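Local coordinates for protein ethylbenzene dehydrogenase alpha-subunit (Aromatoleum aromaticum, PDB 2IVF) that carries a molybdenum atom, a pair of pterin guanine dinucleotides and an iron/sulfur cluster, as the alpha subunit of a molybdopterin-family dehydrogenase, at residues G454-R459 against A824-P829; V752-Y757 against R769-G774; P872-N877 against K914-Y919. All blocks are in the same frame, centred on the assembly; numbering follows the deposited sequence.

Contact 1 (G454-R459 against A824-P829); sequences GDLMER and AGESLP
The guanidinium of Arg459 lies with one face against the backbone of Pro829, whose N sits 3.5 Å above its plane near the rim, while its edge is turned to the carbonyls of Glu826 and Ser827 and to a water. The bond from Arg459 NH1 to Glu826 O is 2.9 Å long and nearly straight, with the donor in the carbonyl plane. That from Arg459 NH2 to Ser827 O, 3.1 Å, is more bent and meets the oxygen from above its carbonyl plane; NH2 also makes a weak bond to Glu826 O. A bend at chi3 (63°) in a chain otherwise extended beyond CG swings the group into this loop, and Phe814 O takes a further bond from NH2.

The same water accepts from Arg459 NH1 and donates to Glu826 OE1 at 2.7 Å and, weakly, to Asp455 OD2. It thus stands between two carboxylates turned 74° apart, whose oxygens Asp455 OD2 and Glu826 OE1 are 4.1 Å from each other. Lys941 bridges both acids, Lys832 pairs with Glu826 and His944 bonds Asp455, so their mutual repulsion is probably well offset.

Leu456 crosses the Glu826 side chain at about a right angle, its CD2 3.6 Å from Glu826 OE1. Pro829 CB lies 4.0 Å from Arg459 CB.

Just upstream, Gly825 closes helix 819-824 with a Schellman motif at positive phi. The whole illustrates a buried arginine binding the carbonyls of a loop that leaves a helix C terminus, here joining that loop to the first turns of helix 454-467.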
ATOM      1  N   GLY A 454     -21.421   7.788 -10.966  1.00 22.05           N
ATOM      2  CA  GLY A 454     -21.352   7.168  -9.643  1.00 22.29           C
ATOM      3  C   GLY A 454     -22.573   7.553  -8.814  1.00 22.10           C
ATOM      4  O   GLY A 454     -22.991   6.805  -7.959  1.00 24.28           O
ATOM      5  N   ASP A 455     -23.117   8.744  -9.038  1.00 21.83           N
ATOM      6  CA  ASP A 455     -24.302   9.164  -8.287  1.00 21.20           C
ATOM      7  C   ASP A 455     -25.435   8.195  -8.556  1.00 21.41           C
ATOM      8  O   ASP A 455     -26.069   7.743  -7.618  1.00 21.36           O
ATOM      9  CB  ASP A 455     -24.727  10.630  -8.582  1.00 22.36           C
ATOM     10  CG  ASP A 455     -24.973  10.913 -10.026  1.00 23.92           C
ATOM     11  OD1 ASP A 455     -24.521  10.158 -10.923  1.00 25.08           O
ATOM     12  OD2 ASP A 455     -25.575  11.982 -10.267  1.00 28.24           O
ATOM     13  N   LEU A 456     -25.649   7.833  -9.826  1.00 21.10           N
ATOM     14  CA  LEU A 456     -26.678   6.846 -10.180  1.00 20.53           C
ATOM     15  C   LEU A 456     -26.432   5.504  -9.604  1.00 20.51           C
ATOM     16  O   LEU A 456     -27.361   4.846  -9.154  1.00 20.02           O
ATOM     17  CB  LEU A 456     -26.816   6.688 -11.681  1.00 20.39           C
ATOM     18  CG  LEU A 456     -27.509   7.870 -12.362  1.00 20.92           C
ATOM     19  CD1 LEU A 456     -27.455   7.661 -13.896  1.00 19.32           C
ATOM     20  CD2 LEU A 456     -28.979   8.099 -11.896  1.00 20.67           C
ATOM     21  N   MET A 457     -25.169   5.081  -9.641  1.00 22.21           N
ATOM     22  CA  MET A 457     -24.768   3.822  -9.041  1.00 23.33           C
ATOM     23  C   MET A 457     -25.030   3.775  -7.556  1.00 23.42           C
ATOM     24  O   MET A 457     -25.474   2.754  -7.022  1.00 21.28           O
ATOM     25  CB  MET A 457     -23.267   3.627  -9.307  1.00 23.30           C
ATOM     26  CG  MET A 457     -22.928   3.514 -10.820  1.00 24.47           C
ATOM     27  SD  MET A 457     -21.151   3.722 -11.269  1.00 28.83           S
ATOM     28  CE  MET A 457     -20.300   2.610 -10.164  1.00 28.17           C
ATOM     29  N   GLU A 458     -24.690   4.876  -6.871  1.00 22.39           N
ATOM     30  CA  GLU A 458     -24.951   5.021  -5.446  1.00 23.04           C
ATOM     31  C   GLU A 458     -26.450   5.131  -5.151  1.00 22.41           C
ATOM     32  O   GLU A 458     -26.926   4.486  -4.252  1.00 22.85           O
ATOM     33  CB  GLU A 458     -24.243   6.270  -4.876  1.00 23.08           C
ATOM     34  CG  GLU A 458     -22.734   6.116  -4.793  1.00 24.19           C
ATOM     35  CD  GLU A 458     -22.013   7.461  -4.711  1.00 24.53           C
ATOM     36  OE1 GLU A 458     -22.624   8.382  -4.148  1.00 25.47           O
ATOM     37  OE2 GLU A 458     -20.857   7.578  -5.200  1.00 24.97           O
ATOM     38  N   ARG A 459     -27.192   5.969  -5.864  1.00 22.57           N
ATOM     39  CA  ARG A 459     -28.626   6.042  -5.607  1.00 21.82           C
ATOM     40  C   ARG A 459     -29.290   4.662  -5.697  1.00 21.55           C
ATOM     41  O   ARG A 459     -30.200   4.318  -4.933  1.00 21.33           O
ATOM     42  CB  ARG A 459     -29.263   7.024  -6.575  1.00 22.25           C
ATOM     43  CG  ARG A 459     -28.853   8.420  -6.304  1.00 22.69           C
ATOM     44  CD  ARG A 459     -29.353   9.347  -7.415  1.00 21.71           C
ATOM     45  NE  ARG A 459     -30.818   9.389  -7.480  1.00 19.59           N
ATOM     46  CZ  ARG A 459     -31.515   9.748  -8.536  1.00 21.57           C
ATOM     47  NH1 ARG A 459     -30.904  10.112  -9.648  1.00 22.99           N
ATOM     48  NH2 ARG A 459     -32.823   9.770  -8.470  1.00 22.55           N
ATOM     49  N   ALA A 824     -33.052  14.741 -18.259  1.00 22.35           N
ATOM     50  CA  ALA A 824     -31.862  13.869 -18.414  1.00 23.00           C
ATOM     51  C   ALA A 824     -32.177  12.398 -18.248  1.00 22.67           C
ATOM     52  O   ALA A 824     -31.305  11.562 -18.498  1.00 22.23           O
ATOM     53  CB  ALA A 824     -30.787  14.211 -17.380  1.00 22.77           C
ATOM     54  N   GLY A 825     -33.383  12.083 -17.787  1.00 22.85           N
ATOM     55  CA  GLY A 825     -33.774  10.695 -17.568  1.00 22.79           C
ATOM     56  C   GLY A 825     -33.219  10.170 -16.257  1.00 23.36           C
ATOM     57  O   GLY A 825     -33.053   8.972 -16.089  1.00 23.15           O
ATOM     58  N   GLU A 826     -32.950  11.068 -15.312  1.00 22.98           N
ATOM     59  CA  GLU A 826     -32.393  10.644 -14.016  1.00 22.52           C
ATOM     60  C   GLU A 826     -33.277  10.970 -12.789  1.00 22.80           C
ATOM     61  O   GLU A 826     -32.789  10.980 -11.635  1.00 22.50           O
ATOM     62  CB  GLU A 826     -30.998  11.238 -13.824  1.00 22.30           C
ATOM     63  CG  GLU A 826     -30.034  10.778 -14.829  1.00 23.24           C
ATOM     64  CD  GLU A 826     -28.619  11.170 -14.547  1.00 23.98           C
ATOM     65  OE1 GLU A 826     -28.253  11.333 -13.360  1.00 27.10           O
ATOM     66  OE2 GLU A 826     -27.864  11.276 -15.542  1.00 23.53           O
ATOM     67  N   SER A 827     -34.560  11.201 -12.992  1.00 22.11           N
ATOM     68  CA  SER A 827     -35.453  11.458 -11.846  1.00 22.91           C
ATOM     69  C   SER A 827     -35.512  10.286 -10.884  1.00 22.74           C
ATOM     70  O   SER A 827     -35.579  10.486  -9.671  1.00 23.82           O
ATOM     71  CB  SER A 827     -36.843  11.795 -12.322  1.00 22.80           C
ATOM     72  OG  SER A 827     -37.341  10.768 -13.177  1.00 24.87           O
ATOM     73  N   LEU A 828     -35.451   9.064 -11.416  1.00 22.34           N
ATOM     74  CA  LEU A 828     -35.255   7.877 -10.592  1.00 23.24           C
ATOM     75  C   LEU A 828     -33.853   7.323 -10.787  1.00 23.84           C
ATOM     76  O   LEU A 828     -33.230   7.555 -11.831  1.00 24.94           O
ATOM     77  CB  LEU A 828     -36.280   6.785 -10.950  1.00 22.92           C
ATOM     78  CG  LEU A 828     -37.725   6.937 -10.456  1.00 22.64           C
ATOM     79  CD1 LEU A 828     -38.615   5.855 -11.079  1.00 22.74           C
ATOM     80  CD2 LEU A 828     -37.804   6.895  -8.888  1.00 21.55           C
ATOM     81  N   PRO A 829     -33.373   6.536  -9.811  1.00 22.89           N
ATOM     82  CA  PRO A 829     -32.099   5.856 -10.066  1.00 23.67           C
ATOM     83  C   PRO A 829     -32.271   4.995 -11.324  1.00 23.37           C
ATOM     84  O   PRO A 829     -33.337   4.466 -11.577  1.00 23.54           O
ATOM     85  CB  PRO A 829     -31.877   4.994  -8.826  1.00 23.74           C
ATOM     86  CG  PRO A 829     -32.840   5.537  -7.793  1.00 24.21           C
ATOM     87  CD  PRO A 829     -33.976   6.133  -8.526  1.00 23.84           C
TER
HETATM   88  O   HOH W   1     -28.310  10.964 -10.643  1.00 18.27           O

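Contact 2 (V752-Y757 against R769-G774); sequences VFAKDY and RFLSMG
Two irregular loops meet here through one backbone hydrogen bond, with an ST turn on one side and a type I beta turn, Ala754 to Tyr757, on the other. The bond runs from Leu771 N to Val752 O, 2.8 Å long and close to straight at the hydrogen (160°), although the donor stands tilted from the carbonyl plane. Val752 O is gripped a second time by a CA-H...O contact from Phe770 CA at 3.4 Å, so two successive residues of the 769-774 segment close on a single carbonyl.

The two branches of Val752 go separate ways. With CG1 anti to the backbone N (chi1 163°), that methyl meets Phe770 CB at 3.9 Å, while CG2 is directed to the ST turn and lies 3.5 Å from Gly774 CA. In the turn Ser772 OG accepts from Gly774 N at 3.1 Å. Gly774 has positive phi, which favours glycine, and the close methyl of Val752 leaves little room on this side of its CA.

Farther along, Leu771 reaches over the start of the beta turn: its CD1 is 3.5 Å from Ala754 N and 3.9 Å from Ala754 CB. The turn is closed by the backbone bond from Tyr757 N to Ala754 O.

Around this meeting point, Phe753 lies against helix 736-749 and sets its ring edge-to-face with Phe671 of strand 670-676, the strand that Val752 and Phe770 also touch. The contact therefore brings together the loop that follows helix 736-749 and the one that leads from strand 767-769 toward helix 777-781, beside strand 670-676.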
ATOM      1  N   VAL A 752     -14.379  16.310  21.231  1.00 23.15           N
ATOM      2  CA  VAL A 752     -13.700  15.238  20.499  1.00 23.49           C
ATOM      3  C   VAL A 752     -12.744  14.527  21.445  1.00 23.21           C
ATOM      4  O   VAL A 752     -12.617  13.304  21.403  1.00 21.97           O
ATOM      5  CB  VAL A 752     -13.002  15.812  19.239  1.00 23.57           C
ATOM      6  CG1 VAL A 752     -11.952  14.867  18.671  1.00 24.86           C
ATOM      7  CG2 VAL A 752     -14.080  16.216  18.188  1.00 21.36           C
ATOM      8  N   PHE A 753     -12.130  15.295  22.325  1.00 22.69           N
ATOM      9  CA  PHE A 753     -11.363  14.740  23.433  1.00 22.51           C
ATOM     10  C   PHE A 753     -12.160  15.086  24.671  1.00 22.98           C
ATOM     11  O   PHE A 753     -12.913  16.065  24.692  1.00 22.63           O
ATOM     12  CB  PHE A 753      -9.989  15.396  23.510  1.00 23.21           C
ATOM     13  CG  PHE A 753      -8.962  14.885  22.517  1.00 22.10           C
ATOM     14  CD1 PHE A 753      -9.254  13.947  21.543  1.00 23.94           C
ATOM     15  CD2 PHE A 753      -7.682  15.435  22.530  1.00 25.11           C
ATOM     16  CE1 PHE A 753      -8.293  13.542  20.637  1.00 24.44           C
ATOM     17  CE2 PHE A 753      -6.711  15.038  21.610  1.00 23.83           C
ATOM     18  CZ  PHE A 753      -7.019  14.107  20.665  1.00 24.51           C
ATOM     19  N   ALA A 754     -11.978  14.286  25.720  1.00 23.14           N
ATOM     20  CA  ALA A 754     -12.482  14.642  27.025  1.00 23.73           C
ATOM     21  C   ALA A 754     -11.943  15.983  27.446  1.00 23.85           C
ATOM     22  O   ALA A 754     -10.823  16.395  27.055  1.00 22.69           O
ATOM     23  CB  ALA A 754     -12.112  13.584  28.027  1.00 23.92           C
ATOM     24  N   LYS A 755     -12.735  16.704  28.225  1.00 25.13           N
ATOM     25  CA  LYS A 755     -12.316  18.036  28.696  1.00 26.44           C
ATOM     26  C   LYS A 755     -10.989  18.032  29.474  1.00 25.92           C
ATOM     27  O   LYS A 755     -10.244  18.983  29.414  1.00 24.95           O
ATOM     28  CB  LYS A 755     -13.396  18.664  29.539  1.00 26.71           C
ATOM     29  CG  LYS A 755     -13.518  18.038  30.912  1.00 30.60           C
ATOM     30  CD  LYS A 755     -14.665  18.644  31.743  1.00 31.30           C
ATOM     31  CE  LYS A 755     -14.714  17.960  33.146  1.00 33.31           C
ATOM     32  NZ  LYS A 755     -15.951  18.279  33.973  1.00 37.53           N
ATOM     33  N   ASP A 756     -10.709  16.963  30.198  1.00 26.05           N
ATOM     34  CA  ASP A 756      -9.438  16.816  30.947  1.00 26.76           C
ATOM     35  C   ASP A 756      -8.315  16.059  30.197  1.00 26.43           C
ATOM     36  O   ASP A 756      -7.313  15.674  30.775  1.00 26.88           O
ATOM     37  CB  ASP A 756      -9.730  16.136  32.303  1.00 27.90           C
ATOM     38  CG  ASP A 756     -10.233  14.699  32.166  1.00 31.78           C
ATOM     39  OD1 ASP A 756     -10.482  14.218  31.036  1.00 34.18           O
ATOM     40  OD2 ASP A 756     -10.377  14.044  33.221  1.00 35.39           O
ATOM     41  N   TYR A 757      -8.511  15.806  28.921  1.00 25.47           N
ATOM     42  CA  TYR A 757      -7.528  15.093  28.123  1.00 25.44           C
ATOM     43  C   TYR A 757      -6.533  16.051  27.486  1.00 25.05           C
ATOM     44  O   TYR A 757      -6.645  16.433  26.322  1.00 26.45           O
ATOM     45  CB  TYR A 757      -8.190  14.243  27.070  1.00 25.13           C
ATOM     46  CG  TYR A 757      -7.248  13.199  26.545  1.00 24.61           C
ATOM     47  CD1 TYR A 757      -7.018  12.025  27.276  1.00 23.84           C
ATOM     48  CD2 TYR A 757      -6.544  13.399  25.353  1.00 24.70           C
ATOM     49  CE1 TYR A 757      -6.144  11.046  26.810  1.00 26.04           C
ATOM     50  CE2 TYR A 757      -5.654  12.436  24.876  1.00 25.91           C
ATOM     51  CZ  TYR A 757      -5.453  11.251  25.610  1.00 25.35           C
ATOM     52  OH  TYR A 757      -4.554  10.291  25.161  1.00 26.31           O
ATOM     53  N   ARG A 769      -9.215   7.243  21.509  1.00 23.36           N
ATOM     54  CA  ARG A 769     -10.506   7.245  20.802  1.00 22.87           C
ATOM     55  C   ARG A 769     -11.166   8.600  20.869  1.00 22.23           C
ATOM     56  O   ARG A 769     -11.199   9.243  21.903  1.00 22.73           O
ATOM     57  CB  ARG A 769     -11.443   6.187  21.402  1.00 22.28           C
ATOM     58  CG  ARG A 769     -11.237   4.832  20.804  1.00 25.03           C
ATOM     59  CD  ARG A 769     -11.843   3.842  21.653  1.00 27.36           C
ATOM     60  NE  ARG A 769     -12.245   2.646  20.942  1.00 26.54           N
ATOM     61  CZ  ARG A 769     -11.554   1.513  20.853  1.00 25.25           C
ATOM     62  NH1 ARG A 769     -10.313   1.445  21.269  1.00 24.92           N
ATOM     63  NH2 ARG A 769     -12.125   0.467  20.279  1.00 23.77           N
ATOM     64  N   PHE A 770     -11.712   9.052  19.763  1.00 21.77           N
ATOM     65  CA  PHE A 770     -12.468  10.284  19.809  1.00 22.89           C
ATOM     66  C   PHE A 770     -13.844  10.073  20.404  1.00 21.97           C
ATOM     67  O   PHE A 770     -14.425   8.962  20.336  1.00 23.54           O
ATOM     68  CB  PHE A 770     -12.473  11.005  18.460  1.00 22.57           C
ATOM     69  CG  PHE A 770     -13.065  10.250  17.289  1.00 24.79           C
ATOM     70  CD1 PHE A 770     -14.458  10.106  17.145  1.00 24.96           C
ATOM     71  CD2 PHE A 770     -12.255   9.898  16.222  1.00 22.94           C
ATOM     72  CE1 PHE A 770     -14.997   9.492  15.985  1.00 25.94           C
ATOM     73  CE2 PHE A 770     -12.791   9.331  15.078  1.00 25.73           C
ATOM     74  CZ  PHE A 770     -14.155   9.136  14.955  1.00 26.00           C
ATOM     75  N   LEU A 771     -14.347  11.094  21.055  1.00 22.87           N
ATOM     76  CA  LEU A 771     -15.582  10.944  21.803  1.00 23.36           C
ATOM     77  C   LEU A 771     -16.791  11.579  21.108  1.00 23.57           C
ATOM     78  O   LEU A 771     -17.919  11.508  21.593  1.00 23.58           O
ATOM     79  CB  LEU A 771     -15.415  11.542  23.184  1.00 24.05           C
ATOM     80  CG  LEU A 771     -14.272  10.931  24.001  1.00 25.52           C
ATOM     81  CD1 LEU A 771     -14.207  11.635  25.332  1.00 27.52           C
ATOM     82  CD2 LEU A 771     -14.529   9.430  24.181  1.00 28.50           C
ATOM     83  N   SER A 772     -16.541  12.224  19.998  1.00 23.41           N
ATOM     84  CA  SER A 772     -17.625  12.829  19.218  1.00 24.73           C
ATOM     85  C   SER A 772     -17.101  13.229  17.846  1.00 24.71           C
ATOM     86  O   SER A 772     -15.894  13.170  17.601  1.00 23.63           O
ATOM     87  CB  SER A 772     -18.190  14.057  19.909  1.00 25.80           C
ATOM     88  OG  SER A 772     -17.413  15.176  19.647  1.00 27.90           O
ATOM     89  N   MET A 773     -18.027  13.618  16.961  1.00 23.66           N
ATOM     90  CA  MET A 773     -17.689  14.076  15.640  1.00 24.87           C
ATOM     91  C   MET A 773     -17.416  15.595  15.603  1.00 25.01           C
ATOM     92  O   MET A 773     -17.306  16.171  14.509  1.00 26.57           O
ATOM     93  CB  MET A 773     -18.848  13.744  14.654  1.00 24.80           C
ATOM     94  CG  MET A 773     -19.108  12.273  14.366  1.00 25.56           C
ATOM     95  SD  MET A 773     -17.700  11.439  13.729  1.00 28.69           S
ATOM     96  CE  MET A 773     -18.228   9.743  13.927  1.00 28.44           C
ATOM     97  N   GLY A 774     -17.304  16.227  16.761  1.00 25.08           N
ATOM     98  CA  GLY A 774     -16.995  17.651  16.844  1.00 24.07           C
ATOM     99  C   GLY A 774     -18.211  18.475  16.501  1.00 24.11           C
ATOM    100  O   GLY A 774     -19.324  18.048  16.739  1.00 23.18           O
TER

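Contact 3 (P872-N877 against K914-Y919); sequences PVVHMN and KQCIVY
Backbone hydrogen bonds join His875 and Ile917 as an antiparallel hydrogen-bonded pair: His875 N to Ile917 O at 2.8 Å and Ile917 N to His875 O at 3.0 Å. CA-H...O contacts from Val874 and Cys916 add to the same two oxygens. Beyond the pair, waters take over the bridging. One receives from Tyr919 N and donates to Val873 O; the other receives from Asn877 N and donates to Gln915 O, 2.7 Å away.

The aromatic contact is T-shaped. Tyr919 presents its edge to one face of the His875 imidazole, with CE2 3.7 Å from His875 CE1 and the planes 78° apart. Tyr919 CG lies anti to its carbonyl carbon (chi1 -63°), and the ring turns back toward Ile917, whose CG2 covers part of one of its faces.

Apolar contacts centre on Val874, whose CG2 meets Val918 CG2 at 3.8 Å and Cys916 CB at 3.9 Å.

Strand 873-877 is flanked by strand 900-908 and strand 915-917 by strand 843-846, within the domain that binds molybdopterin dinucleotide and belongs to the double-psi beta-barrel clan. Cys916 also packs on strand 969-975, and His875 touches Asp133 of the beta subunit. Asn877 caps helix 878-883, which follows directly: its OD1 takes Asp880 N, while ND2 bonds Val911 O.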
ATOM      1  N   PRO A 872       5.528   2.108 -13.234  1.00 24.24           N
ATOM      2  CA  PRO A 872       4.142   2.014 -13.605  1.00 23.42           C
ATOM      3  C   PRO A 872       3.808   0.735 -14.369  1.00 23.32           C
ATOM      4  O   PRO A 872       4.607   0.274 -15.201  1.00 22.34           O
ATOM      5  CB  PRO A 872       3.940   3.247 -14.480  1.00 23.92           C
ATOM      6  CG  PRO A 872       4.954   4.263 -13.938  1.00 24.12           C
ATOM      7  CD  PRO A 872       6.136   3.329 -13.795  1.00 24.56           C
ATOM      8  N   VAL A 873       2.640   0.171 -14.065  1.00 23.65           N
ATOM      9  CA  VAL A 873       2.166  -1.097 -14.646  1.00 22.19           C
ATOM     10  C   VAL A 873       0.711  -0.960 -15.042  1.00 22.88           C
ATOM     11  O   VAL A 873      -0.088  -0.391 -14.279  1.00 23.87           O
ATOM     12  CB  VAL A 873       2.321  -2.248 -13.632  1.00 22.30           C
ATOM     13  CG1 VAL A 873       1.701  -3.564 -14.139  1.00 23.05           C
ATOM     14  CG2 VAL A 873       3.829  -2.516 -13.364  1.00 22.20           C
ATOM     15  N   VAL A 874       0.345  -1.461 -16.223  1.00 22.58           N
ATOM     16  CA  VAL A 874      -1.055  -1.612 -16.548  1.00 22.99           C
ATOM     17  C   VAL A 874      -1.435  -3.096 -16.462  1.00 23.17           C
ATOM     18  O   VAL A 874      -0.737  -3.943 -17.002  1.00 22.56           O
ATOM     19  CB  VAL A 874      -1.429  -1.075 -17.936  1.00 22.56           C
ATOM     20  CG1 VAL A 874      -0.637  -1.795 -19.030  1.00 21.04           C
ATOM     21  CG2 VAL A 874      -2.918  -1.240 -18.144  1.00 20.65           C
ATOM     22  N   HIS A 875      -2.504  -3.419 -15.717  1.00 22.75           N
ATOM     23  CA  HIS A 875      -2.965  -4.803 -15.653  1.00 23.45           C
ATOM     24  C   HIS A 875      -3.957  -5.034 -16.782  1.00 23.46           C
ATOM     25  O   HIS A 875      -4.930  -4.283 -16.932  1.00 24.28           O
ATOM     26  CB  HIS A 875      -3.687  -5.147 -14.358  1.00 23.63           C
ATOM     27  CG  HIS A 875      -2.865  -4.959 -13.111  1.00 24.44           C
ATOM     28  ND1 HIS A 875      -3.052  -5.738 -11.987  1.00 24.49           N
ATOM     29  CD2 HIS A 875      -1.891  -4.071 -12.800  1.00 25.02           C
ATOM     30  CE1 HIS A 875      -2.206  -5.349 -11.041  1.00 24.46           C
ATOM     31  NE2 HIS A 875      -1.493  -4.340 -11.509  1.00 25.68           N
ATOM     32  N   MET A 876      -3.692  -6.062 -17.572  1.00 23.68           N
ATOM     33  CA  MET A 876      -4.555  -6.422 -18.678  1.00 23.73           C
ATOM     34  C   MET A 876      -4.986  -7.852 -18.535  1.00 24.16           C
ATOM     35  O   MET A 876      -4.224  -8.697 -18.063  1.00 23.46           O
ATOM     36  CB  MET A 876      -3.810  -6.323 -20.006  1.00 24.64           C
ATOM     37  CG  MET A 876      -3.358  -4.959 -20.405  1.00 26.24           C
ATOM     38  SD  MET A 876      -2.577  -5.033 -22.026  1.00 24.74           S
ATOM     39  CE  MET A 876      -4.018  -5.478 -23.040  1.00 22.27           C
ATOM     40  N   ASN A 877      -6.196  -8.155 -18.973  1.00 23.95           N
ATOM     41  CA  ASN A 877      -6.592  -9.552 -19.119  1.00 24.22           C
ATOM     42  C   ASN A 877      -5.652 -10.292 -20.050  1.00 23.40           C
ATOM     43  O   ASN A 877      -5.287  -9.803 -21.127  1.00 22.45           O
ATOM     44  CB  ASN A 877      -8.012  -9.634 -19.687  1.00 23.91           C
ATOM     45  CG  ASN A 877      -8.471 -11.066 -19.867  1.00 25.42           C
ATOM     46  OD1 ASN A 877      -8.221 -11.694 -20.920  1.00 24.85           O
ATOM     47  ND2 ASN A 877      -9.055 -11.617 -18.819  1.00 25.69           N
ATOM     48  N   LYS A 914     -11.543  -6.485 -21.670  1.00 22.76           N
ATOM     49  CA  LYS A 914     -11.764  -5.098 -22.143  1.00 23.10           C
ATOM     50  C   LYS A 914     -11.812  -4.097 -21.005  1.00 23.44           C
ATOM     51  O   LYS A 914     -12.147  -2.955 -21.197  1.00 24.47           O
ATOM     52  CB  LYS A 914     -12.989  -4.979 -23.045  1.00 23.62           C
ATOM     53  CG  LYS A 914     -12.991  -5.946 -24.262  1.00 26.21           C
ATOM     54  CD  LYS A 914     -11.657  -6.042 -25.000  1.00 31.19           C
ATOM     55  CE  LYS A 914     -11.680  -7.178 -26.095  1.00 31.38           C
ATOM     56  NZ  LYS A 914     -11.738  -8.554 -25.434  1.00 32.29           N
ATOM     57  N   GLN A 915     -11.424  -4.535 -19.834  1.00 22.57           N
ATOM     58  CA  GLN A 915     -11.050  -3.625 -18.753  1.00 22.98           C
ATOM     59  C   GLN A 915      -9.518  -3.563 -18.796  1.00 22.98           C
ATOM     60  O   GLN A 915      -8.883  -4.560 -19.121  1.00 24.17           O
ATOM     61  CB  GLN A 915     -11.512  -4.185 -17.405  1.00 22.37           C
ATOM     62  CG  GLN A 915     -11.083  -3.371 -16.156  1.00 22.94           C
ATOM     63  CD  GLN A 915     -11.239  -4.123 -14.854  1.00 24.57           C
ATOM     64  OE1 GLN A 915     -11.332  -5.327 -14.855  1.00 24.68           O
ATOM     65  NE2 GLN A 915     -11.241  -3.397 -13.738  1.00 22.86           N
ATOM     66  N   CYS A 916      -8.914  -2.435 -18.437  1.00 22.58           N
ATOM     67  CA  CYS A 916      -7.500  -2.466 -18.032  1.00 22.49           C
ATOM     68  C   CYS A 916      -7.397  -1.543 -16.833  1.00 23.03           C
ATOM     69  O   CYS A 916      -8.250  -0.667 -16.619  1.00 21.77           O
ATOM     70  CB  CYS A 916      -6.556  -2.018 -19.141  1.00 22.27           C
ATOM     71  SG  CYS A 916      -6.890  -0.322 -19.759  1.00 23.93           S
ATOM     72  N   ILE A 917      -6.362  -1.766 -16.044  1.00 22.80           N
ATOM     73  CA  ILE A 917      -6.238  -1.138 -14.751  1.00 23.00           C
ATOM     74  C   ILE A 917      -4.869  -0.526 -14.570  1.00 23.70           C
ATOM     75  O   ILE A 917      -3.851  -1.201 -14.795  1.00 23.42           O
ATOM     76  CB  ILE A 917      -6.365  -2.193 -13.649  1.00 22.68           C
ATOM     77  CG1 ILE A 917      -7.661  -3.011 -13.828  1.00 24.26           C
ATOM     78  CG2 ILE A 917      -6.293  -1.541 -12.248  1.00 22.48           C
ATOM     79  CD1 ILE A 917      -7.752  -4.210 -12.853  1.00 23.62           C
ATOM     80  N   VAL A 918      -4.834   0.726 -14.120  1.00 23.34           N
ATOM     81  CA  VAL A 918      -3.600   1.336 -13.649  1.00 23.36           C
ATOM     82  C   VAL A 918      -3.865   1.971 -12.296  1.00 24.07           C
ATOM     83  O   VAL A 918      -4.653   2.898 -12.187  1.00 24.31           O
ATOM     84  CB  VAL A 918      -3.077   2.429 -14.636  1.00 23.62           C
ATOM     85  CG1 VAL A 918      -1.756   3.025 -14.136  1.00 23.07           C
ATOM     86  CG2 VAL A 918      -2.950   1.890 -16.075  1.00 22.63           C
ATOM     87  N   TYR A 919      -3.271   1.389 -11.265  1.00 24.04           N
ATOM     88  CA  TYR A 919      -3.268   1.955  -9.916  1.00 25.00           C
ATOM     89  C   TYR A 919      -2.264   3.058 -10.009  1.00 25.87           C
ATOM     90  O   TYR A 919      -1.256   2.874 -10.674  1.00 26.66           O
ATOM     91  CB  TYR A 919      -2.749   0.914  -8.929  1.00 24.36           C
ATOM     92  CG  TYR A 919      -3.626  -0.305  -8.861  1.00 24.28           C
ATOM     93  CD1 TYR A 919      -4.821  -0.265  -8.182  1.00 22.33           C
ATOM     94  CD2 TYR A 919      -3.233  -1.509  -9.448  1.00 23.43           C
ATOM     95  CE1 TYR A 919      -5.618  -1.389  -8.098  1.00 24.40           C
ATOM     96  CE2 TYR A 919      -4.042  -2.608  -9.396  1.00 23.86           C
ATOM     97  CZ  TYR A 919      -5.202  -2.557  -8.690  1.00 21.47           C
ATOM     98  OH  TYR A 919      -6.030  -3.629  -8.624  1.00 23.08           O
TER
HETATM   99  O   HOH W   2      -0.804  -0.210 -11.636  1.00 15.93           O
HETATM  100  O   HOH W   3      -7.493  -6.311 -20.550  1.00 18.30           O

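Following the chain from the N terminus, the first of the paired segments lies on helix 454-467 and finds its partner only at residues 824-829, in the loop after helix 819-824, so contact 1 closes a loop of more than 360 residues. Contact 2 forms and closes within that loop, joining the loops after helix 736-749 and strand 767-769; eleven residues, most of them in helix 759-765, separate its halves. Contact 3 comes afterwards, in series with both, and joins segments whose nearest ends are 37 residues apart within the dinucleotide-binding domain. None touches another: the centres of contacts 1 and 3 are about 28 Å apart, and contacts 2 and 3 lie on opposite sides of the chain's centre.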